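DTDP-4-dehydrorhamnose 3-epimerase (Streptomyces niveus, PDB 2C0Z) epimerises the C3 position of a dTDP-linked 4-keto-6-deoxy sugar, acting together with NovU in the biosynthesis of the antibiotic novobiocin. Local coordinates at residues D96-G100 with S101-G105. Residues are numbered along the deposited sequence; the frame is centred on the assembly and turned at random.
Sequences DLRVG and SPTYG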
loop_
_atom_site.group_PDB
_atom_site.type_symbol
_atom_site.label_atom_id
_atom_site.label_comp_id
_atom_site.label_asym_id
_atom_site.label_seq_id
_atom_site.Cartn_x
_atom_site.Cartn_y
_atom_site.Cartn_z
ATOM N N ASP A 96 -22.095 7.356 5.893
ATOM C CA ASP A 96 -22.301 7.165 7.319
ATOM C C ASP A 96 -23.461 6.243 7.570
ATOM O O ASP A 96 -24.599 6.649 7.398
ATOM C CB ASP A 96 -22.531 8.506 7.998
ATOM C CG ASP A 96 -22.389 8.445 9.494
ATOM O OD1 ASP A 96 -22.447 7.336 10.089
ATOM O OD2 ASP A 96 -22.204 9.495 10.150
ATOM N N LEU A 97 -23.169 5.012 8.011
ATOM C CA LEU A 97 -24.192 3.983 8.239
ATOM C C LEU A 97 -24.546 3.857 9.721
ATOM O O LEU A 97 -25.259 2.927 10.108
ATOM C CB LEU A 97 -23.690 2.644 7.685
ATOM C CG LEU A 97 -23.479 2.620 6.167
ATOM C CD1 LEU A 97 -22.857 1.276 5.786
ATOM C CD2 LEU A 97 -24.770 2.861 5.420
ATOM N N ARG A 98 -24.044 4.774 10.549
ATOM C CA ARG A 98 -24.162 4.662 12.005
ATOM C C ARG A 98 -25.483 5.280 12.463
ATOM O O ARG A 98 -25.646 6.498 12.489
ATOM C CB ARG A 98 -23.008 5.349 12.682
ATOM C CG ARG A 98 -21.647 4.808 12.240
ATOM C CD ARG A 98 -20.501 5.620 12.719
ATOM N NE ARG A 98 -20.542 6.966 12.149
ATOM C CZ ARG A 98 -19.612 7.913 12.329
ATOM N NH1 ARG A 98 -18.526 7.700 13.064
ATOM N NH2 ARG A 98 -19.764 9.085 11.743
ATOM N N VAL A 99 -26.427 4.437 12.812
ATOM C CA VAL A 99 -27.729 4.892 13.252
ATOM C C VAL A 99 -27.579 5.778 14.483
ATOM O O VAL A 99 -26.946 5.414 15.480
ATOM C CB VAL A 99 -28.671 3.704 13.514
ATOM C CG1 VAL A 99 -29.992 4.177 14.050
ATOM C CG2 VAL A 99 -28.864 2.899 12.260
ATOM N N GLY A 100 -28.175 6.959 14.409
ATOM C CA GLY A 100 -28.058 7.931 15.474
ATOM C C GLY A 100 -27.048 9.017 15.222
ATOM O O GLY A 100 -27.045 10.062 15.914
ATOM N N SER A 101 -26.169 8.809 14.236
ATOM C CA SER A 101 -25.166 9.801 13.925
ATOM C C SER A 101 -25.847 11.025 13.310
ATOM O O SER A 101 -26.775 10.885 12.506
ATOM C CB SER A 101 -24.196 9.249 12.880
ATOM O OG SER A 101 -23.386 10.311 12.401
ATOM N N PRO A 102 -25.352 12.225 13.608
ATOM C CA PRO A 102 -25.878 13.406 12.933
ATOM C C PRO A 102 -25.843 13.305 11.413
ATOM O O PRO A 102 -26.664 13.923 10.723
ATOM C CB PRO A 102 -24.961 14.536 13.412
ATOM C CG PRO A 102 -24.403 14.075 14.687
ATOM C CD PRO A 102 -24.307 12.563 14.596
ATOM N N THR A 103 -24.870 12.560 10.885
ATOM C CA THR A 103 -24.738 12.441 9.446
ATOM C C THR A 103 -25.130 11.045 8.952
ATOM O O THR A 103 -24.741 10.651 7.864
ATOM C CB THR A 103 -23.282 12.792 8.992
ATOM O OG1 THR A 103 -22.301 12.081 9.765
ATOM C CG2 THR A 103 -23.013 14.261 9.238
ATOM N N TYR A 104 -25.948 10.319 9.710
ATOM C CA TYR A 104 -26.495 9.062 9.242
ATOM C C TYR A 104 -27.173 9.277 7.874
ATOM O O TYR A 104 -27.942 10.211 7.665
ATOM C CB TYR A 104 -27.506 8.461 10.248
ATOM C CG TYR A 104 -28.252 7.280 9.651
ATOM C CD1 TYR A 104 -27.673 6.046 9.596
ATOM C CD2 TYR A 104 -29.518 7.419 9.089
ATOM C CE1 TYR A 104 -28.314 4.977 9.012
ATOM C CE2 TYR A 104 -30.156 6.364 8.500
ATOM C CZ TYR A 104 -29.578 5.136 8.473
ATOM O OH TYR A 104 -30.234 4.070 7.868
ATOM N N GLY A 105 -26.869 8.387 6.942
ATOM C CA GLY A 105 -27.440 8.416 5.602
ATOM C C GLY A 105 -26.913 9.491 4.678
ATOM O O GLY A 105 -27.494 9.739 3.599
#
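With CG trans to the backbone N (chi1 -165°), Asp96 sends its carboxylate into the loop, where the hydroxyls of Ser101, whose OG likewise lies anti to its own backbone N (chi1 169°), and Thr103 converge on OD2. This is the closed loop joining strands 89-96 and 107-113 of the RmlC-like cupin fold, built from a type II turn over Arg98 to Ser101, in which Ser101 N donates to Arg98 O (2.9 Å), and a type I turn over Ser101 to Tyr104, in which Tyr104 N donates to Ser101 O (3.0 Å). Gly100 has a positive phi within the first turn. Asp96 OD2 accepts from Thr103 OG1 at 2.6 Å through its anti lone pair and from Ser101 OG at 2.7 Å, which comes from the syn side but tilted well out of the carboxylate plane. A third donor, Arg98 NH2, comes from above that plane along a nearly straight bond (175°). Arg98 grips Asp96 side-on, with NE completing a salt bridge to Asp96 OD1 at 2.8 Å. The backbone N of Arg98 meets that same OD1 from the opposite face, closing an Asx turn. Five donors thus hold the buried carboxylate, which probably favours its ionised form. Arg98 NH2 also bonds to Glu18 O. Ser101 OG donates to Asp96 and accepts from Thr103 N in an ST turn. A backbone hydrogen bond from Gly105 N to Asp96 O (2.9 Å) closes the neck of the loop. Beyond the polar cluster, Tyr104 lies alongside Val99, both side chains touching Arg187 of helix 183-188, and its ring atom CE1 touches Val99 CG2 at 3.9 Å.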